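Local coordinates for protein putative drug/sodium antiporter (Escherichia coli, PDB 4Z3N) that probably exports the genotoxin colibactin across the cell membrane as a transporter of the MATE family, presumably by cation-coupled antiport, at residues Tyr333-Leu345 / Leu381-Tyr395. Residues are numbered along the deposited sequence; the frame is centred on the assembly and turned at random.
Sequences YWAAVALAFSIVL and LALPFVAISLLASEY. With OLC ((2R)-2,3-dihydroxypropyl (9Z)-octadec-9-enoate), chain B; OLC ((2R)-2,3-dihydroxypropyl (9Z)-octadec-9-enoate), chain F.
F341 lays one ring face over P384, whose CB stands 3.9 Å from the ring centroid and almost on the ring normal, a CH-pi contact. The same ring turns its edge onto the face of F385 in a T-shaped pair, planes at 83° and centroids 5.1 Å apart. With CG anti to the backbone N (chi1 -167°), the F341 ring reaches the second helix although its CB starts off along the flank. V344 CG1 and L345 CB pack against the proline ring, and L345 CD1 meets L381 CD2. These residues join two nearly antiparallel membrane helices, 326-358 and 382-399, within the second MatE region of this MATE transporter; their local axes approach to 8.1 Å at 159°. A340 CB and A387 CB touch at 3.9 Å in the middle of the contact. A340 also borders the hole that L391 enters, with Y333, A336 and V337; in return Y333 sits among I388, L391, A392 and Y395. The Y333 ring presents its edge to the backbone of L391 and A392, and its OH donates a 2.7 Å hydrogen bond to I388 O. That carbonyl also accepts the helical bond from A392 N, the two donors arriving from opposite faces of its plane. W334 rests one indole face on Y333 CE2 and the other on the acyl chain of a monoolein, which also runs past the F385 edge.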
ATOM      1  N   TYR A 333      11.911  -8.609 -12.838  1.00 21.52           N
ATOM      2  CA  TYR A 333      12.131  -8.412 -11.407  1.00 21.60           C
ATOM      3  C   TYR A 333      13.441  -7.667 -11.096  1.00 24.51           C
ATOM      4  O   TYR A 333      13.433  -6.672 -10.369  1.00 22.66           O
ATOM      5  CB  TYR A 333      12.125  -9.741 -10.684  1.00 25.43           C
ATOM      6  CG  TYR A 333      12.704  -9.645  -9.300  1.00 27.34           C
ATOM      7  CD1 TYR A 333      11.932  -9.212  -8.229  1.00 21.54           C
ATOM      8  CD2 TYR A 333      14.032  -9.978  -9.064  1.00 27.92           C
ATOM      9  CE1 TYR A 333      12.474  -9.103  -6.976  1.00 22.97           C
ATOM     10  CE2 TYR A 333      14.575  -9.879  -7.813  1.00 29.10           C
ATOM     11  CZ  TYR A 333      13.795  -9.438  -6.771  1.00 25.82           C
ATOM     12  OH  TYR A 333      14.356  -9.346  -5.525  1.00 27.68           O
ATOM     13  N   TRP A 334      14.563  -8.124 -11.659  1.00 27.24           N
ATOM     14  CA  TRP A 334      15.854  -7.464 -11.414  1.00 26.74           C
ATOM     15  C   TRP A 334      15.988  -6.082 -12.075  1.00 27.74           C
ATOM     16  O   TRP A 334      16.761  -5.256 -11.584  1.00 29.31           O
ATOM     17  CB  TRP A 334      17.017  -8.356 -11.853  1.00 25.70           C
ATOM     18  CG  TRP A 334      17.170  -9.587 -11.020  1.00 27.61           C
ATOM     19  CD1 TRP A 334      16.853 -10.854 -11.386  1.00 25.31           C
ATOM     20  CD2 TRP A 334      17.656  -9.669  -9.669  1.00 29.56           C
ATOM     21  NE1 TRP A 334      17.108 -11.727 -10.354  1.00 24.41           N
ATOM     22  CE2 TRP A 334      17.610 -11.031  -9.291  1.00 26.79           C
ATOM     23  CE3 TRP A 334      18.133  -8.729  -8.748  1.00 28.85           C
ATOM     24  CZ2 TRP A 334      18.015 -11.480  -8.029  1.00 31.85           C
ATOM     25  CZ3 TRP A 334      18.538  -9.178  -7.486  1.00 30.96           C
ATOM     26  CH2 TRP A 334      18.473 -10.544  -7.144  1.00 32.84           C
ATOM     27  N   ALA A 335      15.255  -5.820 -13.163  1.00 25.36           N
ATOM     28  CA  ALA A 335      15.177  -4.456 -13.721  1.00 24.22           C
ATOM     29  C   ALA A 335      14.508  -3.502 -12.709  1.00 29.06           C
ATOM     30  O   ALA A 335      15.006  -2.393 -12.415  1.00 23.12           O
ATOM     31  CB  ALA A 335      14.412  -4.454 -15.033  1.00 21.10           C
ATOM     32  N   ALA A 336      13.366  -3.960 -12.193  1.00 27.18           N
ATOM     33  CA  ALA A 336      12.641  -3.290 -11.118  1.00 22.96           C
ATOM     34  C   ALA A 336      13.506  -3.069  -9.866  1.00 26.62           C
ATOM     35  O   ALA A 336      13.487  -1.978  -9.289  1.00 24.59           O
ATOM     36  CB  ALA A 336      11.398  -4.087 -10.756  1.00 24.65           C
ATOM     37  N   VAL A 337      14.242  -4.093  -9.429  1.00 22.40           N
ATOM     38  CA  VAL A 337      15.074  -3.929  -8.235  1.00 26.94           C
ATOM     39  C   VAL A 337      16.135  -2.848  -8.507  1.00 30.56           C
ATOM     40  O   VAL A 337      16.409  -2.011  -7.644  1.00 27.78           O
ATOM     41  CB  VAL A 337      15.771  -5.260  -7.784  1.00 23.74           C
ATOM     42  CG1 VAL A 337      16.851  -4.964  -6.768  1.00 18.15           C
ATOM     43  CG2 VAL A 337      14.768  -6.244  -7.204  1.00 22.77           C
ATOM     44  N   ALA A 338      16.709  -2.859  -9.717  1.00 29.65           N
ATOM     45  CA  ALA A 338      17.701  -1.862 -10.098  1.00 28.86           C
ATOM     46  C   ALA A 338      17.112  -0.447 -10.045  1.00 32.38           C
ATOM     47  O   ALA A 338      17.721   0.460  -9.481  1.00 31.51           O
ATOM     48  CB  ALA A 338      18.253  -2.153 -11.468  1.00 29.01           C
ATOM     49  N   LEU A 339      15.921  -0.255 -10.600  1.00 29.65           N
ATOM     50  CA  LEU A 339      15.284   1.066 -10.525  1.00 30.46           C
ATOM     51  C   LEU A 339      14.965   1.482  -9.093  1.00 29.05           C
ATOM     52  O   LEU A 339      15.358   2.574  -8.655  1.00 28.37           O
ATOM     53  CB  LEU A 339      13.999   1.108 -11.354  1.00 29.18           C
ATOM     54  CG  LEU A 339      14.207   0.964 -12.853  1.00 29.90           C
ATOM     55  CD1 LEU A 339      12.844   0.767 -13.550  1.00 27.93           C
ATOM     56  CD2 LEU A 339      15.005   2.162 -13.411  1.00 24.16           C
ATOM     57  N   ALA A 340      14.250   0.608  -8.384  1.00 28.59           N
ATOM     58  CA  ALA A 340      13.751   0.885  -7.039  1.00 24.91           C
ATOM     59  C   ALA A 340      14.870   1.102  -6.054  1.00 23.58           C
ATOM     60  O   ALA A 340      14.838   2.019  -5.246  1.00 27.06           O
ATOM     61  CB  ALA A 340      12.856  -0.246  -6.557  1.00 22.26           C
ATOM     62  N   PHE A 341      15.858   0.238  -6.103  1.00 25.68           N
ATOM     63  CA  PHE A 341      16.986   0.369  -5.197  1.00 27.54           C
ATOM     64  C   PHE A 341      17.656   1.736  -5.422  1.00 27.96           C
ATOM     65  O   PHE A 341      17.949   2.461  -4.482  1.00 29.79           O
ATOM     66  CB  PHE A 341      17.975  -0.788  -5.417  1.00 25.79           C
ATOM     67  CG  PHE A 341      19.000  -0.922  -4.349  1.00 24.03           C
ATOM     68  CD1 PHE A 341      20.109  -0.104  -4.327  1.00 20.79           C
ATOM     69  CD2 PHE A 341      18.858  -1.877  -3.363  1.00 24.56           C
ATOM     70  CE1 PHE A 341      21.055  -0.241  -3.330  1.00 21.86           C
ATOM     71  CE2 PHE A 341      19.795  -2.006  -2.353  1.00 24.56           C
ATOM     72  CZ  PHE A 341      20.892  -1.193  -2.342  1.00 22.72           C
ATOM     73  N   SER A 342      17.858   2.095  -6.684  1.00 27.60           N
ATOM     74  CA  SER A 342      18.634   3.270  -7.027  1.00 26.41           C
ATOM     75  C   SER A 342      17.967   4.547  -6.567  1.00 25.63           C
ATOM     76  O   SER A 342      18.597   5.387  -5.931  1.00 24.21           O
ATOM     77  CB  SER A 342      18.878   3.325  -8.535  1.00 29.35           C
ATOM     78  OG  SER A 342      19.917   2.440  -8.890  1.00 28.28           O
ATOM     79  N   ILE A 343      16.699   4.700  -6.919  1.00 25.51           N
ATOM     80  CA  ILE A 343      15.904   5.818  -6.435  1.00 24.31           C
ATOM     81  C   ILE A 343      15.814   5.887  -4.897  1.00 25.30           C
ATOM     82  O   ILE A 343      16.053   6.950  -4.317  1.00 25.78           O
ATOM     83  CB  ILE A 343      14.491   5.755  -7.012  1.00 23.53           C
ATOM     84  CG1 ILE A 343      14.582   5.487  -8.519  1.00 23.89           C
ATOM     85  CG2 ILE A 343      13.694   7.019  -6.632  1.00 18.67           C
ATOM     86  CD1 ILE A 343      13.269   5.598  -9.275  1.00 21.39           C
ATOM     87  N   VAL A 344      15.471   4.780  -4.237  1.00 20.94           N
ATOM     88  CA  VAL A 344      15.274   4.833  -2.792  1.00 24.66           C
ATOM     89  C   VAL A 344      16.593   5.117  -2.049  1.00 27.99           C
ATOM     90  O   VAL A 344      16.587   5.783  -1.006  1.00 29.37           O
ATOM     91  CB  VAL A 344      14.637   3.535  -2.235  1.00 24.31           C
ATOM     92  CG1 VAL A 344      14.702   3.516  -0.718  1.00 24.77           C
ATOM     93  CG2 VAL A 344      13.205   3.400  -2.690  1.00 21.99           C
ATOM     94  N   LEU A 345      17.714   4.634  -2.583  1.00 25.76           N
ATOM     95  CA  LEU A 345      19.009   4.913  -1.975  1.00 23.99           C
ATOM     96  C   LEU A 345      19.303   6.432  -1.929  1.00 26.52           C
ATOM     97  O   LEU A 345      19.728   6.974  -0.886  1.00 25.13           O
ATOM     98  CB  LEU A 345      20.106   4.181  -2.721  1.00 23.44           C
ATOM     99  CG  LEU A 345      21.543   4.494  -2.294  1.00 26.58           C
ATOM    100  CD1 LEU A 345      21.814   3.913  -0.892  1.00 22.44           C
ATOM    101  CD2 LEU A 345      22.554   3.984  -3.354  1.00 22.82           C
ATOM    102  N   LEU A 381      19.493   3.408   5.441  1.00 28.87           N
ATOM    103  CA  LEU A 381      20.094   2.676   4.340  1.00 29.60           C
ATOM    104  C   LEU A 381      19.446   1.308   4.146  1.00 29.51           C
ATOM    105  O   LEU A 381      19.582   0.710   3.076  1.00 31.28           O
ATOM    106  CB  LEU A 381      21.602   2.521   4.552  1.00 33.95           C
ATOM    107  CG  LEU A 381      22.387   3.815   4.340  1.00 32.90           C
ATOM    108  CD1 LEU A 381      23.856   3.676   4.730  1.00 27.87           C
ATOM    109  CD2 LEU A 381      22.238   4.200   2.896  1.00 33.60           C
ATOM    110  N   ALA A 382      18.749   0.814   5.162  1.00 25.36           N
ATOM    111  CA  ALA A 382      18.024  -0.439   5.013  1.00 25.53           C
ATOM    112  C   ALA A 382      16.911  -0.274   3.986  1.00 26.56           C
ATOM    113  O   ALA A 382      16.592  -1.216   3.265  1.00 27.90           O
ATOM    114  CB  ALA A 382      17.457  -0.908   6.326  1.00 24.15           C
ATOM    115  N   LEU A 383      16.354   0.931   3.891  1.00 22.92           N
ATOM    116  CA  LEU A 383      15.174   1.154   3.062  1.00 22.51           C
ATOM    117  C   LEU A 383      15.299   0.642   1.614  1.00 25.25           C
ATOM    118  O   LEU A 383      14.399  -0.044   1.137  1.00 23.89           O
ATOM    119  CB  LEU A 383      14.801   2.634   3.067  1.00 23.50           C
ATOM    120  CG  LEU A 383      14.013   3.047   4.317  1.00 33.47           C
ATOM    121  CD1 LEU A 383      13.967   4.546   4.486  1.00 37.41           C
ATOM    122  CD2 LEU A 383      12.598   2.500   4.275  1.00 31.95           C
ATOM    123  N   PRO A 384      16.404   0.958   0.918  1.00 24.75           N
ATOM    124  CA  PRO A 384      16.549   0.511  -0.478  1.00 25.29           C
ATOM    125  C   PRO A 384      16.651  -1.018  -0.554  1.00 27.89           C
ATOM    126  O   PRO A 384      16.245  -1.651  -1.541  1.00 23.91           O
ATOM    127  CB  PRO A 384      17.844   1.186  -0.938  1.00 26.98           C
ATOM    128  CG  PRO A 384      18.570   1.583   0.342  1.00 26.42           C
ATOM    129  CD  PRO A 384      17.494   1.857   1.335  1.00 26.61           C
ATOM    130  N   PHE A 385      17.151  -1.614   0.523  1.00 25.73           N
ATOM    131  CA  PHE A 385      17.198  -3.065   0.612  1.00 25.15           C
ATOM    132  C   PHE A 385      15.803  -3.691   0.748  1.00 28.44           C
ATOM    133  O   PHE A 385      15.600  -4.830   0.337  1.00 29.03           O
ATOM    134  CB  PHE A 385      18.098  -3.480   1.774  1.00 27.51           C
ATOM    135  CG  PHE A 385      19.563  -3.366   1.461  1.00 30.96           C
ATOM    136  CD1 PHE A 385      20.252  -2.206   1.758  1.00 26.34           C
ATOM    137  CD2 PHE A 385      20.239  -4.411   0.819  1.00 31.23           C
ATOM    138  CE1 PHE A 385      21.592  -2.084   1.445  1.00 27.45           C
ATOM    139  CE2 PHE A 385      21.580  -4.303   0.516  1.00 27.73           C
ATOM    140  CZ  PHE A 385      22.261  -3.135   0.830  1.00 28.43           C
ATOM    141  N   VAL A 386      14.844  -2.941   1.303  1.00 26.95           N
ATOM    142  CA  VAL A 386      13.448  -3.366   1.367  1.00 24.79           C
ATOM    143  C   VAL A 386      12.905  -3.688  -0.039  1.00 24.24           C
ATOM    144  O   VAL A 386      12.062  -4.577  -0.206  1.00 26.18           O
ATOM    145  CB  VAL A 386      12.559  -2.271   2.060  1.00 24.97           C
ATOM    146  CG1 VAL A 386      11.070  -2.670   2.090  1.00 20.98           C
ATOM    147  CG2 VAL A 386      13.054  -1.992   3.463  1.00 23.75           C
ATOM    148  N   ALA A 387      13.403  -2.981  -1.052  1.00 26.31           N
ATOM    149  CA  ALA A 387      12.954  -3.197  -2.428  1.00 26.47           C
ATOM    150  C   ALA A 387      13.169  -4.632  -2.878  1.00 25.30           C
ATOM    151  O   ALA A 387      12.383  -5.181  -3.646  1.00 27.14           O
ATOM    152  CB  ALA A 387      13.656  -2.259  -3.369  1.00 25.04           C
ATOM    153  N   ILE A 388      14.231  -5.252  -2.391  1.00 24.97           N
ATOM    154  CA  ILE A 388      14.589  -6.575  -2.886  1.00 26.44           C
ATOM    155  C   ILE A 388      13.530  -7.614  -2.518  1.00 28.70           C
ATOM    156  O   ILE A 388      13.034  -8.339  -3.388  1.00 30.90           O
ATOM    157  CB  ILE A 388      15.988  -6.991  -2.370  1.00 26.52           C
ATOM    158  CG1 ILE A 388      17.048  -6.042  -2.956  1.00 24.55           C
ATOM    159  CG2 ILE A 388      16.302  -8.421  -2.784  1.00 27.87           C
ATOM    160  CD1 ILE A 388      18.233  -5.821  -2.083  1.00 20.36           C
ATOM    161  N   SER A 389      13.146  -7.664  -1.244  1.00 26.58           N
ATOM    162  CA  SER A 389      12.111  -8.602  -0.815  1.00 25.00           C
ATOM    163  C   SER A 389      10.687  -8.130  -1.155  1.00 28.18           C
ATOM    164  O   SER A 389       9.820  -8.944  -1.489  1.00 25.54           O
ATOM    165  CB  SER A 389      12.229  -8.870   0.676  1.00 22.58           C
ATOM    166  OG  SER A 389      11.771  -7.752   1.397  1.00 29.39           O
ATOM    167  N   LEU A 390      10.439  -6.824  -1.097  1.00 26.43           N
ATOM    168  CA  LEU A 390       9.100  -6.339  -1.420  1.00 26.30           C
ATOM    169  C   LEU A 390       8.699  -6.543  -2.912  1.00 26.51           C
ATOM    170  O   LEU A 390       7.557  -6.909  -3.200  1.00 25.54           O
ATOM    171  CB  LEU A 390       8.968  -4.877  -1.019  1.00 21.61           C
ATOM    172  CG  LEU A 390       7.545  -4.350  -1.182  1.00 23.87           C
ATOM    173  CD1 LEU A 390       7.162  -3.604   0.041  1.00 21.98           C
ATOM    174  CD2 LEU A 390       7.388  -3.450  -2.410  1.00 24.30           C
ATOM    175  N   LEU A 391       9.627  -6.325  -3.845  1.00 26.92           N
ATOM    176  CA  LEU A 391       9.398  -6.648  -5.255  1.00 24.78           C
ATOM    177  C   LEU A 391       9.326  -8.169  -5.481  1.00 26.97           C
ATOM    178  O   LEU A 391       8.541  -8.647  -6.314  1.00 25.11           O
ATOM    179  CB  LEU A 391      10.486  -6.023  -6.142  1.00 26.02           C
ATOM    180  CG  LEU A 391      10.472  -4.482  -6.235  1.00 27.84           C
ATOM    181  CD1 LEU A 391      11.691  -3.917  -6.996  1.00 21.68           C
ATOM    182  CD2 LEU A 391       9.144  -3.962  -6.824  1.00 24.39           C
ATOM    183  N   ALA A 392      10.127  -8.933  -4.742  1.00 25.20           N
ATOM    184  CA  ALA A 392       9.988 -10.388  -4.780  1.00 23.93           C
ATOM    185  C   ALA A 392       8.556 -10.815  -4.427  1.00 25.23           C
ATOM    186  O   ALA A 392       8.027 -11.755  -5.027  1.00 25.75           O
ATOM    187  CB  ALA A 392      10.996 -11.057  -3.844  1.00 25.47           C
ATOM    188  N   SER A 393       7.927 -10.123  -3.469  1.00 25.49           N
ATOM    189  CA  SER A 393       6.528 -10.407  -3.097  1.00 28.18           C
ATOM    190  C   SER A 393       5.530 -10.121  -4.220  1.00 27.88           C
ATOM    191  O   SER A 393       4.571 -10.857  -4.424  1.00 26.66           O
ATOM    192  CB  SER A 393       6.117  -9.603  -1.867  1.00 24.35           C
ATOM    193  OG  SER A 393       6.620 -10.217  -0.702  1.00 33.94           O
ATOM    194  N   GLU A 394       5.758  -9.019  -4.920  1.00 26.36           N
ATOM    195  CA  GLU A 394       4.941  -8.638  -6.048  1.00 26.96           C
ATOM    196  C   GLU A 394       5.010  -9.724  -7.144  1.00 27.44           C
ATOM    197  O   GLU A 394       3.985 -10.060  -7.744  1.00 26.45           O
ATOM    198  CB  GLU A 394       5.403  -7.280  -6.589  1.00 26.21           C
ATOM    199  CG  GLU A 394       4.329  -6.478  -7.320  1.00 29.11           C
ATOM    200  CD  GLU A 394       3.246  -5.973  -6.375  1.00 34.49           C
ATOM    201  OE1 GLU A 394       3.307  -6.340  -5.179  1.00 35.98           O
ATOM    202  OE2 GLU A 394       2.343  -5.210  -6.813  1.00 38.43           O
ATOM    203  N   TYR A 395       6.214 -10.261  -7.380  1.00 21.75           N
ATOM    204  CA  TYR A 395       6.454 -11.291  -8.385  1.00 23.62           C
ATOM    205  C   TYR A 395       5.627 -12.571  -8.136  1.00 26.89           C
ATOM    206  O   TYR A 395       5.010 -13.132  -9.052  1.00 27.91           O
ATOM    207  CB  TYR A 395       7.960 -11.628  -8.438  1.00 23.63           C
ATOM    208  CG  TYR A 395       8.336 -12.697  -9.459  1.00 24.74           C
ATOM    209  CD1 TYR A 395       8.266 -14.044  -9.134  1.00 23.07           C
ATOM    210  CD2 TYR A 395       8.753 -12.358 -10.739  1.00 23.69           C
ATOM    211  CE1 TYR A 395       8.596 -15.019 -10.032  1.00 20.20           C
ATOM    212  CE2 TYR A 395       9.087 -13.338 -11.657  1.00 25.39           C
ATOM    213  CZ  TYR A 395       9.004 -14.676 -11.297  1.00 25.64           C
ATOM    214  OH  TYR A 395       9.342 -15.688 -12.189  1.00 22.20           O
TER
HETATM  215  C18 OLC B 501       6.546  -2.013   3.634  1.00 31.73           C
HETATM  216  C10 OLC B 501      13.960   0.227   7.800  1.00 35.79           C
HETATM  217  C9  OLC B 501      13.076   1.238   7.925  1.00 46.91           C
HETATM  218  C17 OLC B 501       7.757  -1.362   4.274  1.00 34.66           C
HETATM  219  C11 OLC B 501      13.525  -1.218   7.957  1.00 43.43           C
HETATM  220  C8  OLC B 501      13.514   2.532   8.591  1.00 47.11           C
HETATM  221  C24 OLC B 501      10.653  -4.545  13.603  1.00 47.34           C
HETATM  222  C16 OLC B 501       8.494  -2.394   5.097  1.00 36.84           C
HETATM  223  C12 OLC B 501      12.037  -1.345   8.257  1.00 49.80           C
HETATM  224  C7  OLC B 501      12.420   3.584   8.566  1.00 44.03           C
HETATM  225  C15 OLC B 501       9.779  -1.803   5.664  1.00 39.07           C
HETATM  226  C13 OLC B 501      11.443  -2.497   7.444  1.00 45.87           C
HETATM  227  C6  OLC B 501      11.369   3.298   9.621  1.00 43.76           C
HETATM  228  C14 OLC B 501       9.981  -2.287   7.094  1.00 45.13           C
HETATM  229  C5  OLC B 501      12.016   2.971  10.951  1.00 37.86           C
HETATM  230  C4  OLC B 501      11.037   2.198  11.823  1.00 41.27           C
HETATM  231  C3  OLC B 501      10.426   1.050  11.043  1.00 49.31           C
HETATM  232  C2  OLC B 501       9.795   0.018  11.958  1.00 41.76           C
HETATM  233  C21 OLC B 501      10.457  -3.630  11.293  1.00 48.14           C
HETATM  234  C1  OLC B 501       9.821  -1.352  11.292  1.00 53.05           C
HETATM  235  C22 OLC B 501      10.329  -4.873  12.157  1.00 51.99           C
HETATM  236  O19 OLC B 501       9.768  -1.475  10.076  1.00 60.14           O
HETATM  237  O25 OLC B 501       9.721  -5.189  14.449  1.00 43.36           O
HETATM  238  O23 OLC B 501       9.007  -5.371  12.084  1.00 53.79           O
HETATM  239  O20 OLC B 501      10.063  -2.503  12.056  1.00 52.09           O
HETATM  240  C18 OLC F 505      22.776  -8.123   2.402  1.00 34.93           C
HETATM  241  C10 OLC F 505      22.913  -9.492  -6.998  1.00 46.52           C
HETATM  242  C9  OLC F 505      22.761  -9.428  -8.339  1.00 41.69           C
HETATM  243  C17 OLC F 505      21.964  -8.856   1.345  1.00 35.50           C
HETATM  244  C11 OLC F 505      21.980  -8.732  -6.070  1.00 44.34           C
HETATM  245  C8  OLC F 505      21.778 -10.366  -9.021  1.00 40.81           C
HETATM  246  C16 OLC F 505      22.233  -8.276  -0.032  1.00 40.44           C
HETATM  247  C12 OLC F 505      21.852  -9.467  -4.750  1.00 50.79           C
HETATM  248  C7  OLC F 505      21.990 -10.418 -10.524  1.00 35.03           C
HETATM  249  C15 OLC F 505      21.321  -8.863  -1.101  1.00 34.75           C
HETATM  250  C13 OLC F 505      21.712  -8.507  -3.575  1.00 52.10           C
HETATM  251  C6  OLC F 505      21.633 -11.796 -11.024  1.00 37.46           C
HETATM  252  C14 OLC F 505      22.137  -9.244  -2.317  1.00 48.89           C